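Local coordinates for putative oxidoreductase (Bacteroides fragilis NCTC 9343, PDB 3FHL), which probably works as an oxidoreductase of the Gfo/Idh/MocA family, with a Rossmann-type domain expected to bind a nicotinamide adenine dinucleotide, at residues W127-L132 against G277-Q282; F131-D136 against G251-Y256; Y149-A154 against I184-Q189; E195-D200 against I335-A340. All coordinates share one frame; numbering follows the deposited sequence.

Overall arrangement
From the N terminus the chain first builds the parallel Rossmann sheet, and the contacts begin just after its last strand, 119-122. Helix 129-139 supplies the first segments of contacts 1 and 2, which close long loops by meeting residues 277-282 and strand 252-255. Contact 3, strand 146-154 against helix 180-191, closes a short loop nested inside both. Contact 4 opens after contact 3 has closed and crosses contacts 1 and 2, because its second partner, helix 328-347, comes later than theirs. Contacts 2, 3 and 4 all lay helices on the mixed sheet of the C-terminal domain. Ile184 and Ile188 touch Ile337, joining contacts 3 and 4, whose centres are about 13 Å apart.

Contact 1 of 4, residues W127-L132 against G277-Q282; sequences WDADFL and GEESEQ
Ala129 and Gly277 mark the nearest approach of the two backbones, CA to CA 6.6 Å, where the first turn of helix 129-139 passes an irregular loop. Ala129 makes the direct contacts. Its CB lies 3.9 Å from the backbone O of Gly277, and it also sits over the flat face of the Glu279 carboxylate: Ala129 CB is 3.7 Å from Glu279 CD, 3.8 Å from OE1 and 4.0 Å from OE2, nearly equal values that place the methyl above the plane. Glu279 reaches this position with CG anti to its carbonyl carbon (chi1 -63°) and an extended chain beyond.

A water bridges the segments. It accepts from Asp130 N at 2.9 Å and donates to Glu279 OE2 at 3.2 Å, thereby occupying an N-H of the first helical turn, where no preceding turn can supply a carbonyl. Glu279 OE2 also forms a salt bridge with Lys255, which would be expected to offset the like charge of Asp130, whose OD2 is 5.6 Å from that oxygen. Asp128 holds the N-cap position but makes no capping bond; Asp259 takes the Ala129 N-H instead.

The helix start comes soon after the last Rossmann strand, 119-122, and packs against the loop that leads to strand 286-291, while Phe131 packs against helix 180-191 and against Phe244 of strand 244-248.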
loop_
_atom_site.group_PDB
_atom_site.type_symbol
_atom_site.label_atom_id
_atom_site.label_comp_id
_atom_site.label_asym_id
_atom_site.label_seq_id
_atom_site.Cartn_x
_atom_site.Cartn_y
_atom_site.Cartn_z
ATOM N N TRP C 127 8.364 2.468 -21.468
ATOM C CA TRP C 127 9.257 3.593 -21.769
ATOM C C TRP C 127 8.841 4.886 -21.064
ATOM O O TRP C 127 9.220 5.973 -21.485
ATOM C CB TRP C 127 9.362 3.806 -23.289
ATOM C CG TRP C 127 10.067 2.673 -24.007
ATOM C CD1 TRP C 127 11.420 2.524 -24.188
ATOM C CD2 TRP C 127 9.457 1.532 -24.606
ATOM N NE1 TRP C 127 11.684 1.352 -24.868
ATOM C CE2 TRP C 127 10.497 0.728 -25.140
ATOM C CE3 TRP C 127 8.131 1.099 -24.741
ATOM C CZ2 TRP C 127 10.248 -0.473 -25.801
ATOM C CZ3 TRP C 127 7.888 -0.096 -25.409
ATOM C CH2 TRP C 127 8.943 -0.871 -25.924
ATOM N N ASP C 128 8.057 4.769 -19.989
ATOM C CA ASP C 128 7.827 5.916 -19.099
ATOM C C ASP C 128 9.154 6.267 -18.448
ATOM O O ASP C 128 9.946 5.369 -18.170
ATOM C CB ASP C 128 6.797 5.565 -18.017
ATOM C CG ASP C 128 5.357 5.811 -18.461
ATOM O OD1 ASP C 128 5.128 6.230 -19.616
ATOM O OD2 ASP C 128 4.434 5.591 -17.644
ATOM N N ALA C 129 9.392 7.561 -18.212
ATOM C CA ALA C 129 10.605 8.030 -17.521
ATOM C C ALA C 129 10.840 7.333 -16.183
ATOM O O ALA C 129 11.957 6.906 -15.895
ATOM C CB ALA C 129 10.560 9.569 -17.320
ATOM N N ASP C 130 9.782 7.206 -15.383
ATOM C CA ASP C 130 9.891 6.602 -14.053
ATOM C C ASP C 130 10.334 5.149 -14.086
ATOM O O ASP C 130 11.266 4.786 -13.390
ATOM C CB ASP C 130 8.608 6.797 -13.209
ATOM C CG ASP C 130 7.322 6.464 -13.967
ATOM O OD1 ASP C 130 7.296 5.530 -14.796
ATOM O OD2 ASP C 130 6.313 7.148 -13.714
ATOM N N PHE C 131 9.683 4.340 -14.927
ATOM C CA PHE C 131 10.031 2.909 -15.066
ATOM C C PHE C 131 11.422 2.666 -15.658
ATOM O O PHE C 131 12.179 1.794 -15.185
ATOM C CB PHE C 131 8.974 2.194 -15.900
ATOM C CG PHE C 131 9.191 0.712 -16.011
ATOM C CD1 PHE C 131 9.104 -0.106 -14.881
ATOM C CD2 PHE C 131 9.470 0.129 -17.239
ATOM C CE1 PHE C 131 9.299 -1.474 -14.973
ATOM C CE2 PHE C 131 9.669 -1.267 -17.342
ATOM C CZ PHE C 131 9.573 -2.058 -16.207
ATOM N N LEU C 132 11.769 3.427 -16.698
ATOM C CA LEU C 132 13.134 3.394 -17.241
ATOM C C LEU C 132 14.175 3.743 -16.183
ATOM O O LEU C 132 15.256 3.166 -16.154
ATOM C CB LEU C 132 13.260 4.344 -18.447
ATOM C CG LEU C 132 12.543 3.907 -19.732
ATOM C CD1 LEU C 132 12.725 4.973 -20.816
ATOM C CD2 LEU C 132 13.071 2.562 -20.243
ATOM N N GLY C 277 11.058 13.878 -23.071
ATOM C CA GLY C 277 10.878 12.906 -21.983
ATOM C C GLY C 277 11.605 13.248 -20.691
ATOM O O GLY C 277 11.498 12.516 -19.695
ATOM N N GLU C 278 12.351 14.354 -20.694
ATOM C CA GLU C 278 13.105 14.752 -19.507
ATOM C C GLU C 278 12.183 15.222 -18.383
ATOM O O GLU C 278 11.094 15.773 -18.632
ATOM C CB GLU C 278 14.153 15.829 -19.827
ATOM C CG GLU C 278 15.376 15.315 -20.590
ATOM C CD GLU C 278 16.486 16.361 -20.750
ATOM O OE1 GLU C 278 16.274 17.548 -20.403
ATOM O OE2 GLU C 278 17.573 15.985 -21.234
ATOM N N GLU C 279 12.638 14.991 -17.151
ATOM C CA GLU C 279 11.951 15.459 -15.954
ATOM C C GLU C 279 12.808 16.473 -15.226
ATOM O O GLU C 279 14.037 16.453 -15.329
ATOM C CB GLU C 279 11.667 14.291 -15.002
ATOM C CG GLU C 279 10.748 13.228 -15.559
ATOM C CD GLU C 279 10.514 12.091 -14.585
ATOM O OE1 GLU C 279 11.501 11.440 -14.152
ATOM O OE2 GLU C 279 9.334 11.839 -14.277
ATOM N N SER C 280 12.148 17.350 -14.474
ATOM C CA SER C 280 12.835 18.327 -13.638
ATOM C C SER C 280 13.354 17.668 -12.365
ATOM O O SER C 280 12.984 16.530 -12.046
ATOM C CB SER C 280 11.886 19.464 -13.272
ATOM O OG SER C 280 10.811 18.987 -12.479
ATOM N N GLU C 281 14.200 18.393 -11.635
ATOM C CA GLU C 281 14.740 17.918 -10.354
ATOM C C GLU C 281 13.635 17.600 -9.328
ATOM O O GLU C 281 13.744 16.638 -8.559
ATOM C CB GLU C 281 15.774 18.918 -9.803
ATOM C CG GLU C 281 15.906 18.963 -8.269
ATOM C CD GLU C 281 17.344 19.056 -7.770
ATOM O OE1 GLU C 281 18.277 19.121 -8.603
ATOM O OE2 GLU C 281 17.537 19.055 -6.533
ATOM N N GLN C 282 12.572 18.402 -9.365
ATOM C CA GLN C 282 11.387 18.246 -8.527
ATOM C C GLN C 282 10.627 16.948 -8.844
ATOM O O GLN C 282 10.111 16.291 -7.936
ATOM C CB GLN C 282 10.485 19.465 -8.741
ATOM C CG GLN C 282 9.277 19.586 -7.829
ATOM C CD GLN C 282 8.567 20.933 -7.987
ATOM O OE1 GLN C 282 7.374 20.988 -8.298
ATOM N NE2 GLN C 282 9.308 22.024 -7.784
HETATM O O HOH W 1 7.763 9.299 -15.301
#

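Contact 2 of 4, residues F131-D136 against G251-Y256; sequences FLTVRD and GSYVKY
Val134 of helix 129-139 and Tyr253 of strand 252-255 are the nearest pair of backbone positions, with their CA atoms 8.5 Å apart, a separation spanned by side chains alone. This is a helix laid on the mixed sheet of the C-terminal alpha/beta domain of the Gfo/Idh/MocA family. Tyr253 bridges the gap: CG stands anti to its backbone N (chi1 177°) and its CB is directed at the helix, carrying the ring to Thr133 and Val134, two successive residues of one turn. The apolar contact is Val134 CG2 to Tyr253 CE2 at 4.2 Å, with the methyl reaching the ring obliquely.

Thr133 divides its branches by polarity. Its OG1, beside the backbone N (chi1 -56°), bonds to the carbonyl of Ala129 one turn earlier and to the backbone N of Ile303, while CG2 is left to face the tyrosine. Strand 252-255 also borders the second subunit, where Ser252 OG is hydrogen-bonded to Glu239 N of that chain. At the far end of Tyr253 its side chain crosses that of Thr133 at about a right angle, and the hydroxyl meets carbon: Tyr253 OH lies 3.6 Å from Thr133 CG2 and 4.2 Å from Thr133 CB.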
loop_
_atom_site.group_PDB
_atom_site.type_symbol
_atom_site.label_atom_id
_atom_site.label_comp_id
_atom_site.label_asym_id
_atom_site.label_seq_id
_atom_site.Cartn_x
_atom_site.Cartn_y
_atom_site.Cartn_z
ATOM N N PHE C 131 9.683 4.340 -14.927
ATOM C CA PHE C 131 10.031 2.909 -15.066
ATOM C C PHE C 131 11.422 2.666 -15.658
ATOM O O PHE C 131 12.179 1.794 -15.185
ATOM C CB PHE C 131 8.974 2.194 -15.900
ATOM C CG PHE C 131 9.191 0.712 -16.011
ATOM C CD1 PHE C 131 9.104 -0.106 -14.881
ATOM C CD2 PHE C 131 9.470 0.129 -17.239
ATOM C CE1 PHE C 131 9.299 -1.474 -14.973
ATOM C CE2 PHE C 131 9.669 -1.267 -17.342
ATOM C CZ PHE C 131 9.573 -2.058 -16.207
ATOM N N LEU C 132 11.769 3.427 -16.698
ATOM C CA LEU C 132 13.134 3.394 -17.241
ATOM C C LEU C 132 14.175 3.743 -16.183
ATOM O O LEU C 132 15.256 3.166 -16.154
ATOM C CB LEU C 132 13.260 4.344 -18.447
ATOM C CG LEU C 132 12.543 3.907 -19.732
ATOM C CD1 LEU C 132 12.725 4.973 -20.816
ATOM C CD2 LEU C 132 13.071 2.562 -20.243
ATOM N N THR C 133 13.844 4.693 -15.311
ATOM C CA THR C 133 14.742 5.055 -14.234
ATOM C C THR C 133 14.833 3.927 -13.217
ATOM O O THR C 133 15.925 3.597 -12.768
ATOM C CB THR C 133 14.302 6.360 -13.562
ATOM O OG1 THR C 133 14.202 7.391 -14.557
ATOM C CG2 THR C 133 15.317 6.776 -12.529
ATOM N N VAL C 134 13.695 3.316 -12.885
ATOM C CA VAL C 134 13.693 2.119 -12.017
ATOM C C VAL C 134 14.618 1.026 -12.581
ATOM O O VAL C 134 15.466 0.519 -11.864
ATOM C CB VAL C 134 12.247 1.574 -11.755
ATOM C CG1 VAL C 134 12.267 0.134 -11.160
ATOM C CG2 VAL C 134 11.455 2.539 -10.852
ATOM N N ARG C 135 14.490 0.707 -13.870
ATOM C CA ARG C 135 15.386 -0.287 -14.499
ATOM C C ARG C 135 16.871 0.082 -14.315
ATOM O O ARG C 135 17.696 -0.781 -13.990
ATOM C CB ARG C 135 15.059 -0.465 -15.991
ATOM C CG ARG C 135 13.678 -1.024 -16.318
ATOM C CD ARG C 135 13.638 -1.565 -17.765
ATOM N NE ARG C 135 13.882 -3.008 -17.796
ATOM C CZ ARG C 135 13.139 -3.899 -18.456
ATOM N NH1 ARG C 135 12.106 -3.517 -19.210
ATOM N NH2 ARG C 135 13.451 -5.187 -18.380
ATOM N N ASP C 136 17.185 1.370 -14.494
ATOM C CA ASP C 136 18.528 1.918 -14.307
ATOM C C ASP C 136 19.078 1.731 -12.889
ATOM O O ASP C 136 20.216 1.285 -12.721
ATOM C CB ASP C 136 18.542 3.408 -14.668
ATOM C CG ASP C 136 19.952 3.971 -14.813
ATOM O OD1 ASP C 136 20.753 3.371 -15.554
ATOM O OD2 ASP C 136 20.253 5.026 -14.203
ATOM N N GLY C 251 19.322 0.614 0.738
ATOM C CA GLY C 251 18.565 1.840 0.597
ATOM C C GLY C 251 17.266 1.744 -0.151
ATOM O O GLY C 251 16.811 0.659 -0.485
ATOM N N SER C 252 16.688 2.911 -0.413
ATOM C CA SER C 252 15.365 3.040 -0.988
ATOM C C SER C 252 15.328 4.080 -2.093
ATOM O O SER C 252 16.141 4.999 -2.121
ATOM C CB SER C 252 14.359 3.435 0.100
ATOM O OG SER C 252 14.351 2.460 1.151
ATOM N N TYR C 253 14.361 3.916 -2.987
ATOM C CA TYR C 253 14.064 4.879 -4.026
ATOM C C TYR C 253 12.559 5.122 -4.028
ATOM O O TYR C 253 11.775 4.171 -4.058
ATOM C CB TYR C 253 14.504 4.339 -5.394
ATOM C CG TYR C 253 14.169 5.249 -6.551
ATOM C CD1 TYR C 253 14.874 6.450 -6.746
ATOM C CD2 TYR C 253 13.172 4.908 -7.457
ATOM C CE1 TYR C 253 14.574 7.287 -7.808
ATOM C CE2 TYR C 253 12.865 5.734 -8.530
ATOM C CZ TYR C 253 13.571 6.915 -8.701
ATOM O OH TYR C 253 13.250 7.715 -9.764
ATOM N N VAL C 254 12.170 6.397 -3.994
ATOM C CA VAL C 254 10.765 6.799 -3.942
ATOM C C VAL C 254 10.484 7.899 -4.969
ATOM O O VAL C 254 11.108 8.961 -4.944
ATOM C CB VAL C 254 10.366 7.330 -2.518
ATOM C CG1 VAL C 254 8.893 7.567 -2.454
ATOM C CG2 VAL C 254 10.765 6.346 -1.409
ATOM N N LYS C 255 9.508 7.655 -5.837
ATOM C CA LYS C 255 9.180 8.554 -6.933
ATOM C C LYS C 255 7.688 8.905 -6.917
ATOM O O LYS C 255 6.854 8.045 -6.676
ATOM C CB LYS C 255 9.543 7.850 -8.260
ATOM C CG LYS C 255 9.176 8.593 -9.544
ATOM C CD LYS C 255 10.320 9.473 -10.012
ATOM C CE LYS C 255 10.166 9.941 -11.462
ATOM N NZ LYS C 255 9.014 10.863 -11.657
ATOM N N TYR C 256 7.363 10.170 -7.172
ATOM C CA TYR C 256 5.972 10.609 -7.326
ATOM C C TYR C 256 5.695 11.108 -8.730
ATOM O O TYR C 256 6.618 11.479 -9.460
ATOM C CB TYR C 256 5.657 11.748 -6.341
ATOM C CG TYR C 256 5.664 11.312 -4.889
ATOM C CD1 TYR C 256 4.470 10.984 -4.236
ATOM C CD2 TYR C 256 6.861 11.202 -4.175
ATOM C CE1 TYR C 256 4.468 10.568 -2.895
ATOM C CE2 TYR C 256 6.868 10.780 -2.836
ATOM C CZ TYR C 256 5.664 10.467 -2.212
ATOM O OH TYR C 256 5.665 10.063 -0.901
#

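Contact 3 of 4, residues Y149-A154 against I184-Q189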
loop_
_atom_site.group_PDB
_atom_site.type_symbol
_atom_site.label_atom_id
_atom_site.label_comp_id
_atom_site.label_asym_id
_atom_site.label_seq_id
_atom_site.Cartn_x
_atom_site.Cartn_y
_atom_site.Cartn_z
ATOM N N TYR C 149 9.108 -3.993 -3.927
ATOM C CA TYR C 149 8.767 -3.197 -5.096
ATOM C C TYR C 149 7.301 -2.842 -4.975
ATOM O O TYR C 149 6.435 -3.729 -4.938
ATOM C CB TYR C 149 8.984 -4.059 -6.351
ATOM C CG TYR C 149 8.532 -3.483 -7.679
ATOM C CD1 TYR C 149 9.385 -2.660 -8.427
ATOM C CD2 TYR C 149 7.279 -3.801 -8.210
ATOM C CE1 TYR C 149 8.999 -2.173 -9.661
ATOM C CE2 TYR C 149 6.871 -3.314 -9.441
ATOM C CZ TYR C 149 7.743 -2.505 -10.168
ATOM O OH TYR C 149 7.346 -2.017 -11.381
ATOM N N GLU C 150 7.030 -1.546 -4.920
ATOM C CA GLU C 150 5.666 -1.032 -4.877
ATOM C C GLU C 150 5.450 -0.112 -6.044
ATOM O O GLU C 150 6.259 0.787 -6.291
ATOM C CB GLU C 150 5.424 -0.255 -3.588
ATOM C CG GLU C 150 5.551 -1.124 -2.334
ATOM C CD GLU C 150 5.774 -0.314 -1.077
ATOM O OE1 GLU C 150 5.025 0.656 -0.824
ATOM O OE2 GLU C 150 6.707 -0.657 -0.336
ATOM N N SER C 151 4.350 -0.313 -6.748
ATOM C CA SER C 151 4.064 0.486 -7.927
ATOM C C SER C 151 2.585 0.863 -7.878
ATOM O O SER C 151 1.720 -0.002 -7.801
ATOM C CB SER C 151 4.430 -0.323 -9.196
ATOM O OG SER C 151 3.918 0.257 -10.384
ATOM N N THR C 152 2.296 2.161 -7.917
ATOM C CA THR C 152 0.947 2.658 -7.707
ATOM C C THR C 152 0.579 3.779 -8.663
ATOM O O THR C 152 1.378 4.688 -8.859
ATOM C CB THR C 152 0.802 3.252 -6.264
ATOM O OG1 THR C 152 1.161 2.263 -5.301
ATOM C CG2 THR C 152 -0.630 3.789 -5.974
ATOM N N PHE C 153 -0.622 3.718 -9.245
ATOM C CA PHE C 153 -1.215 4.889 -9.898
ATOM C C PHE C 153 -2.260 5.570 -9.013
ATOM O O PHE C 153 -3.406 5.118 -8.898
ATOM C CB PHE C 153 -1.856 4.536 -11.245
ATOM C CG PHE C 153 -0.899 4.508 -12.404
ATOM C CD1 PHE C 153 -0.015 5.564 -12.633
ATOM C CD2 PHE C 153 -0.911 3.436 -13.299
ATOM C CE1 PHE C 153 0.857 5.539 -13.719
ATOM C CE2 PHE C 153 -0.037 3.404 -14.390
ATOM C CZ PHE C 153 0.845 4.453 -14.597
ATOM N N ALA C 154 -1.856 6.680 -8.409
ATOM C CA ALA C 154 -2.706 7.451 -7.529
ATOM C C ALA C 154 -3.473 8.498 -8.322
ATOM O O ALA C 154 -2.886 9.311 -9.045
ATOM C CB ALA C 154 -1.857 8.105 -6.474
ATOM N N ILE C 184 1.128 -4.429 -14.053
ATOM C CA ILE C 184 1.424 -5.854 -14.112
ATOM C C ILE C 184 2.468 -6.148 -15.199
ATOM O O ILE C 184 3.435 -6.863 -14.946
ATOM C CB ILE C 184 0.151 -6.698 -14.361
ATOM C CG1 ILE C 184 -0.793 -6.631 -13.150
ATOM C CG2 ILE C 184 0.545 -8.141 -14.594
ATOM C CD1 ILE C 184 -2.251 -6.941 -13.454
ATOM N N ASP C 185 2.271 -5.584 -16.394
ATOM C CA ASP C 185 3.270 -5.727 -17.471
ATOM C C ASP C 185 4.688 -5.365 -17.029
ATOM O O ASP C 185 5.624 -6.156 -17.197
ATOM C CB ASP C 185 2.875 -4.904 -18.694
ATOM C CG ASP C 185 3.898 -5.009 -19.817
ATOM O OD1 ASP C 185 4.123 -6.142 -20.332
ATOM O OD2 ASP C 185 4.473 -3.955 -20.175
ATOM N N GLN C 186 4.821 -4.194 -16.411
ATOM C CA GLN C 186 6.086 -3.745 -15.840
ATOM C C GLN C 186 6.639 -4.716 -14.815
ATOM O O GLN C 186 7.834 -5.014 -14.846
ATOM C CB GLN C 186 5.926 -2.363 -15.200
ATOM C CG GLN C 186 5.767 -1.187 -16.193
ATOM C CD GLN C 186 5.473 0.125 -15.475
ATOM O OE1 GLN C 186 5.142 0.122 -14.292
ATOM N NE2 GLN C 186 5.591 1.252 -16.187
ATOM N N ALA C 187 5.785 -5.225 -13.914
ATOM C CA ALA C 187 6.275 -6.123 -12.856
ATOM C C ALA C 187 6.782 -7.441 -13.418
ATOM O O ALA C 187 7.816 -7.949 -12.969
ATOM C CB ALA C 187 5.201 -6.374 -11.779
ATOM N N ILE C 188 6.054 -7.975 -14.396
ATOM C CA ILE C 188 6.464 -9.217 -15.099
ATOM C C ILE C 188 7.785 -9.032 -15.848
ATOM O O ILE C 188 8.660 -9.906 -15.803
ATOM C CB ILE C 188 5.369 -9.720 -16.073
ATOM C CG1 ILE C 188 4.116 -10.152 -15.299
ATOM C CG2 ILE C 188 5.870 -10.900 -16.938
ATOM C CD1 ILE C 188 2.895 -10.312 -16.213
ATOM N N GLN C 189 7.949 -7.886 -16.511
ATOM C CA GLN C 189 9.224 -7.584 -17.180
ATOM C C GLN C 189 10.417 -7.618 -16.222
ATOM O O GLN C 189 11.479 -8.165 -16.551
ATOM C CB GLN C 189 9.154 -6.246 -17.936
ATOM C CG GLN C 189 8.355 -6.336 -19.240
ATOM C CD GLN C 189 8.913 -7.401 -20.201
ATOM O OE1 GLN C 189 10.053 -7.297 -20.658
ATOM N NE2 GLN C 189 8.109 -8.423 -20.501
HETATM O O HOH W 2 4.721 -1.764 -12.132
#
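A single water oxygen is gripped from three sides, joining Tyr149 and Ser151 of the strand to Gln186 of the helix. It accepts from Tyr149 OH at 2.7 Å and from Ser151 OG at 2.8 Å, and donates to Gln186 OE1 at 2.9 Å. Ser151 OG and Gln186 OE1 are themselves 4.1 Å apart, so the water carries the polar link between them. Both side chains have further partners: Ser151 OG is bonded to Arg243, and Gln186 NE2 gives a hydrogen bond to the carbonyl of Arg125, which fixes the amide from its other end.

Apolar packing lies alongside. Tyr149 CE2 meets Ala187 CB at 4.2 Å obliquely, and the phenol end crosses Gln186 at about a right angle, OH to Gln186 CB 4.1 Å, with ring and amide planes 78° apart. The tyrosine gets there because CG stands anti to its backbone N (chi1 173°), while Phe191 meets its ring edge-to-face.

The short segments run nearly antiparallel, at 162° with 10.1 Å between axes. That spacing matches a helix packed on a beta-sheet, here helix 180-191 on strand 146-154 of the mixed sheet, as in the C-terminal alpha/beta domain of this family.

Contact 4 of 4, residues E195-D200 against I335-A340; sequences EAVFAD and IRIIEA
Val197 and Ala340 pack closely enough to hold their CA atoms 6.4 Å apart, setting helix 328-347 against the edge region of the mixed sheet in the C-terminal alpha/beta domain. The tight part has no polar side chain. Val197 CB and CG2 each lie 4.1 Å from Ala340 CB, so the alanine methyl lies against the CB-CG2 bond, while Val197 CG1 reaches the backbone C of Ala340 at 4.2 Å. CG1 is anti to the valine N (chi1 171°) and CG2 anti to its carbonyl carbon, a setting that spreads both branches toward the helix. The small alanine side chain is consistent with so short a backbone spacing.

Away from this point the contact thins. Ala199 is the next strand residue facing the helix, and its CB is 5.4 Å from Ala340 O; the charged side chains of Arg336 and Glu339 lie on the exposed side of the helix. At the start of the strand, Glu195 and Ala196 both face Leu219 in a classic beta bulge. On the face of the strand turned from the helix, Phe198 stacks on Phe198 of the second subunit, so the sheet is sandwiched between helix and dimer partner. Ile337 extends the apolar patch by one helical turn: its CG2 meets Val197 CG2 at 4.2 Å.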
loop_
_atom_site.group_PDB
_atom_site.type_symbol
_atom_site.label_atom_id
_atom_site.label_comp_id
_atom_site.label_asym_id
_atom_site.label_seq_id
_atom_site.Cartn_x
_atom_site.Cartn_y
_atom_site.Cartn_z
ATOM N N GLU C 195 4.089 -17.203 -8.601
ATOM C CA GLU C 195 3.439 -18.476 -8.277
ATOM C C GLU C 195 1.965 -18.303 -7.933
ATOM O O GLU C 195 1.139 -19.163 -8.255
ATOM C CB GLU C 195 4.146 -19.146 -7.108
ATOM C CG GLU C 195 5.563 -19.561 -7.405
ATOM C CD GLU C 195 6.254 -20.117 -6.182
ATOM O OE1 GLU C 195 5.548 -20.518 -5.234
ATOM O OE2 GLU C 195 7.500 -20.154 -6.168
ATOM N N ALA C 196 1.630 -17.190 -7.278
ATOM C CA ALA C 196 0.261 -16.960 -6.826
ATOM C C ALA C 196 -0.123 -15.477 -6.873
ATOM O O ALA C 196 0.740 -14.608 -6.991
ATOM C CB ALA C 196 0.070 -17.537 -5.407
ATOM N N VAL C 197 -1.419 -15.199 -6.804
ATOM C CA VAL C 197 -1.925 -13.818 -6.829
ATOM C C VAL C 197 -2.937 -13.587 -5.695
ATOM O O VAL C 197 -3.858 -14.377 -5.507
ATOM C CB VAL C 197 -2.583 -13.471 -8.193
ATOM C CG1 VAL C 197 -3.323 -12.103 -8.143
ATOM C CG2 VAL C 197 -1.531 -13.452 -9.330
ATOM N N PHE C 198 -2.744 -12.514 -4.929
ATOM C CA PHE C 198 -3.805 -12.003 -4.087
ATOM C C PHE C 198 -4.248 -10.659 -4.652
ATOM O O PHE C 198 -3.415 -9.853 -5.065
ATOM C CB PHE C 198 -3.348 -11.860 -2.623
ATOM C CG PHE C 198 -4.259 -10.963 -1.795
ATOM C CD1 PHE C 198 -5.358 -11.495 -1.128
ATOM C CD2 PHE C 198 -4.039 -9.589 -1.724
ATOM C CE1 PHE C 198 -6.209 -10.671 -0.382
ATOM C CE2 PHE C 198 -4.885 -8.762 -0.990
ATOM C CZ PHE C 198 -5.970 -9.310 -0.315
ATOM N N ALA C 199 -5.555 -10.425 -4.685
ATOM C CA ALA C 199 -6.069 -9.098 -5.026
ATOM C C ALA C 199 -7.285 -8.727 -4.200
ATOM O O ALA C 199 -8.095 -9.578 -3.847
ATOM C CB ALA C 199 -6.425 -9.024 -6.501
ATOM N N ASP C 200 -7.423 -7.436 -3.927
ATOM C CA ASP C 200 -8.632 -6.911 -3.335
ATOM C C ASP C 200 -9.016 -5.696 -4.151
ATOM O O ASP C 200 -8.215 -4.772 -4.328
ATOM C CB ASP C 200 -8.393 -6.548 -1.860
ATOM C CG ASP C 200 -9.683 -6.145 -1.123
ATOM O OD1 ASP C 200 -10.795 -6.338 -1.659
ATOM O OD2 ASP C 200 -9.579 -5.640 0.013
ATOM N N ILE C 335 -2.915 -10.540 -19.021
ATOM C CA ILE C 335 -4.344 -10.860 -18.901
ATOM C C ILE C 335 -4.596 -12.051 -17.979
ATOM O O ILE C 335 -5.595 -12.070 -17.260
ATOM C CB ILE C 335 -5.012 -11.053 -20.293
ATOM C CG1 ILE C 335 -5.215 -9.693 -20.963
ATOM C CG2 ILE C 335 -6.364 -11.789 -20.199
ATOM C CD1 ILE C 335 -5.566 -9.783 -22.443
ATOM N N ARG C 336 -3.683 -13.021 -17.979
ATOM C CA ARG C 336 -3.766 -14.136 -17.056
ATOM C C ARG C 336 -3.709 -13.643 -15.602
ATOM O O ARG C 336 -4.522 -14.067 -14.770
ATOM C CB ARG C 336 -2.635 -15.132 -17.308
ATOM C CG ARG C 336 -2.674 -16.360 -16.412
ATOM C CD ARG C 336 -1.663 -17.389 -16.885
ATOM N NE ARG C 336 -1.619 -18.580 -16.041
ATOM C CZ ARG C 336 -0.535 -19.337 -15.881
ATOM N NH1 ARG C 336 0.599 -19.018 -16.497
ATOM N NH2 ARG C 336 -0.580 -20.405 -15.094
ATOM N N ILE C 337 -2.756 -12.750 -15.316
ATOM C CA ILE C 337 -2.653 -12.106 -14.001
ATOM C C ILE C 337 -3.905 -11.291 -13.642
ATOM O O ILE C 337 -4.406 -11.399 -12.518
ATOM C CB ILE C 337 -1.367 -11.240 -13.873
ATOM C CG1 ILE C 337 -0.121 -12.066 -14.200
ATOM C CG2 ILE C 337 -1.235 -10.624 -12.463
ATOM C CD1 ILE C 337 0.064 -13.266 -13.323
ATOM N N ILE C 338 -4.417 -10.508 -14.591
ATOM C CA ILE C 338 -5.645 -9.728 -14.388
ATOM C C ILE C 338 -6.836 -10.640 -14.043
ATOM O O ILE C 338 -7.588 -10.367 -13.112
ATOM C CB ILE C 338 -5.984 -8.869 -15.614
ATOM C CG1 ILE C 338 -4.999 -7.701 -15.745
ATOM C CG2 ILE C 338 -7.418 -8.333 -15.534
ATOM C CD1 ILE C 338 -5.214 -6.837 -16.993
ATOM N N GLU C 339 -6.978 -11.737 -14.781
ATOM C CA GLU C 339 -8.045 -12.692 -14.528
ATOM C C GLU C 339 -7.881 -13.347 -13.162
ATOM O O GLU C 339 -8.866 -13.546 -12.461
ATOM C CB GLU C 339 -8.130 -13.726 -15.657
ATOM C CG GLU C 339 -8.730 -13.136 -16.948
ATOM C CD GLU C 339 -8.692 -14.097 -18.137
ATOM O OE1 GLU C 339 -8.060 -15.177 -18.044
ATOM O OE2 GLU C 339 -9.295 -13.760 -19.177
ATOM N N ALA C 340 -6.639 -13.647 -12.780
ATOM C CA ALA C 340 -6.353 -14.194 -11.447
ATOM C C ALA C 340 -6.676 -13.209 -10.326
ATOM O O ALA C 340 -7.150 -13.613 -9.269
ATOM C CB ALA C 340 -4.931 -14.656 -11.347
#